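Local structure of metallophosphoesterase (Clostridium thermocellum, 4J6O) at residues A[149-154]-A[201-206]. The protein probably acts as a metal-dependent phosphatase of the calcineurin-like family, serving as the 2',3'-phosphatase component of a bacterial RNA repair system. Sequence-based numbering, arbitrary orientation.
Sequences GKLVVA and KALVVY
Lys150, Val152 and Ala154 exchange backbone hydrogen bonds with Leu203 and Val205, pairing two parallel strands inside one sheet of the calcineurin-like fold. Val152 is gripped at both ends: its N donates to Leu203 O at 2.8 Å, nearly straight (167° at the hydrogen), and its O accepts Val205 N at 3.0 Å. Leu203 N donates to Lys150 O at 2.9 Å, whereas the final bond, Ala154 N to Val205 O at 3.5 Å, is weak, and Ala154 O is buried without a hydrogen-bond partner. CA-H...O contacts supplement the pairing, such as Val204 CA to Val152 O at 3.3 Å.

Apolar packing differs on the two faces. Leu151, Leu203, Val153 and Val205 share one, where strands 14-17 and 232-238 of the second sheet cover them. With CG anti to the backbone N (chi1 171°), Leu151 brings CD1 back toward the neighbouring strand, 3.8 Å from Val205 CG2. Beta-branched Val152 and Val204 suit the extended backbone on the other face; Val152 CG2 touches the small methyl Ala202 CB at 3.6 Å.

Gly149 readily adopts its positive phi (78°). Long Lys201 suits the exposed end: CE lies 3.7 Å from Gly149 O, while NZ hydrogen-bonds to the backbone O of Asp148. Regular bonding from Lys150 to Val152 thus fixes the register, the leucine-valine face joins the two sheets, and pairing weakens toward Ala154.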
loop_
_atom_site.group_PDB
_atom_site.type_symbol
_atom_site.label_atom_id
_atom_site.label_comp_id
_atom_site.label_asym_id
_atom_site.label_seq_id
_atom_site.Cartn_x
_atom_site.Cartn_y
_atom_site.Cartn_z
ATOM N N GLY A 149 -12.405 -3.397 15.658
ATOM C CA GLY A 149 -11.364 -4.410 15.745
ATOM C C GLY A 149 -11.571 -5.630 14.860
ATOM O O GLY A 149 -10.882 -6.631 15.008
ATOM N N LYS A 150 -12.479 -5.557 13.895
ATOM C CA LYS A 150 -12.723 -6.700 13.050
ATOM C C LYS A 150 -11.806 -6.736 11.822
ATOM O O LYS A 150 -11.699 -7.761 11.131
ATOM C CB LYS A 150 -14.186 -6.682 12.559
ATOM C CG LYS A 150 -15.135 -7.016 13.665
ATOM C CD LYS A 150 -16.560 -6.624 13.248
ATOM C CE LYS A 150 -17.550 -6.797 14.419
ATOM N NZ LYS A 150 -18.895 -6.120 14.086
ATOM N N LEU A 151 -11.108 -5.628 11.568
ATOM C CA LEU A 151 -10.293 -5.534 10.375
ATOM C C LEU A 151 -9.013 -4.829 10.737
ATOM O O LEU A 151 -9.061 -3.817 11.442
ATOM C CB LEU A 151 -11.060 -4.744 9.313
ATOM C CG LEU A 151 -10.307 -4.334 8.008
ATOM C CD1 LEU A 151 -9.868 -5.548 7.196
ATOM C CD2 LEU A 151 -11.133 -3.271 7.181
ATOM N N VAL A 152 -7.892 -5.345 10.249
ATOM C CA VAL A 152 -6.587 -4.635 10.375
ATOM C C VAL A 152 -6.020 -4.538 8.970
ATOM O O VAL A 152 -6.016 -5.524 8.235
ATOM C CB VAL A 152 -5.664 -5.428 11.288
ATOM C CG1 VAL A 152 -4.232 -4.855 11.265
ATOM C CG2 VAL A 152 -6.190 -5.395 12.781
ATOM N N VAL A 153 -5.477 -3.378 8.624
ATOM C CA VAL A 153 -4.750 -3.228 7.351
ATOM C C VAL A 153 -3.344 -2.768 7.679
ATOM O O VAL A 153 -3.130 -1.916 8.546
ATOM C CB VAL A 153 -5.418 -2.265 6.335
ATOM C CG1 VAL A 153 -6.758 -2.881 5.786
ATOM C CG2 VAL A 153 -5.621 -0.843 6.883
ATOM N N ALA A 154 -2.381 -3.347 6.960
ATOM C CA ALA A 154 -0.954 -3.037 7.120
ATOM C C ALA A 154 -0.257 -3.497 5.879
ATOM O O ALA A 154 -0.762 -4.414 5.191
ATOM C CB ALA A 154 -0.352 -3.774 8.340
ATOM N N LYS A 201 -8.303 -12.290 16.133
ATOM C CA LYS A 201 -9.702 -12.065 15.836
ATOM C C LYS A 201 -9.902 -11.268 14.549
ATOM O O LYS A 201 -10.810 -11.567 13.774
ATOM C CB LYS A 201 -10.360 -11.328 17.009
ATOM C CG LYS A 201 -11.600 -10.512 16.636
ATOM C CD LYS A 201 -11.951 -9.504 17.730
ATOM C CE LYS A 201 -13.046 -8.544 17.294
ATOM N NZ LYS A 201 -13.058 -7.351 18.197
ATOM N N ALA A 202 -9.076 -10.243 14.345
ATOM C CA ALA A 202 -9.262 -9.348 13.192
ATOM C C ALA A 202 -8.828 -10.016 11.913
ATOM O O ALA A 202 -7.802 -10.703 11.865
ATOM C CB ALA A 202 -8.491 -8.110 13.355
ATOM N N LEU A 203 -9.604 -9.803 10.866
ATOM C CA LEU A 203 -9.152 -10.158 9.541
ATOM C C LEU A 203 -8.019 -9.196 9.164
ATOM O O LEU A 203 -8.202 -7.982 9.272
ATOM C CB LEU A 203 -10.309 -9.939 8.587
ATOM C CG LEU A 203 -10.000 -9.952 7.088
ATOM C CD1 LEU A 203 -9.554 -11.326 6.648
ATOM C CD2 LEU A 203 -11.261 -9.530 6.303
ATOM N N VAL A 204 -6.858 -9.709 8.717
ATOM C CA VAL A 204 -5.766 -8.816 8.339
ATOM C C VAL A 204 -5.631 -8.851 6.845
ATOM O O VAL A 204 -5.356 -9.899 6.271
ATOM C CB VAL A 204 -4.393 -9.261 8.947
ATOM C CG1 VAL A 204 -3.311 -8.238 8.627
ATOM C CG2 VAL A 204 -4.553 -9.509 10.461
ATOM N N VAL A 205 -5.822 -7.690 6.213
ATOM C CA VAL A 205 -5.636 -7.586 4.750
ATOM C C VAL A 205 -4.326 -6.813 4.567
ATOM O O VAL A 205 -4.151 -5.724 5.124
ATOM C CB VAL A 205 -6.800 -6.846 4.137
ATOM C CG1 VAL A 205 -6.663 -6.777 2.627
ATOM C CG2 VAL A 205 -8.135 -7.530 4.520
ATOM N N TYR A 206 -3.418 -7.392 3.796
ATOM C CA TYR A 206 -2.079 -6.847 3.668
ATOM C C TYR A 206 -1.533 -7.112 2.284
ATOM O O TYR A 206 -2.232 -7.729 1.465
ATOM C CB TYR A 206 -1.159 -7.423 4.802
ATOM C CG TYR A 206 -0.842 -8.901 4.646
ATOM C CD1 TYR A 206 -1.783 -9.893 4.942
ATOM C CD2 TYR A 206 0.428 -9.280 4.259
ATOM C CE1 TYR A 206 -1.468 -11.232 4.779
ATOM C CE2 TYR A 206 0.769 -10.612 4.089
ATOM C CZ TYR A 206 -0.203 -11.579 4.340
ATOM O OH TYR A 206 0.120 -12.894 4.196
#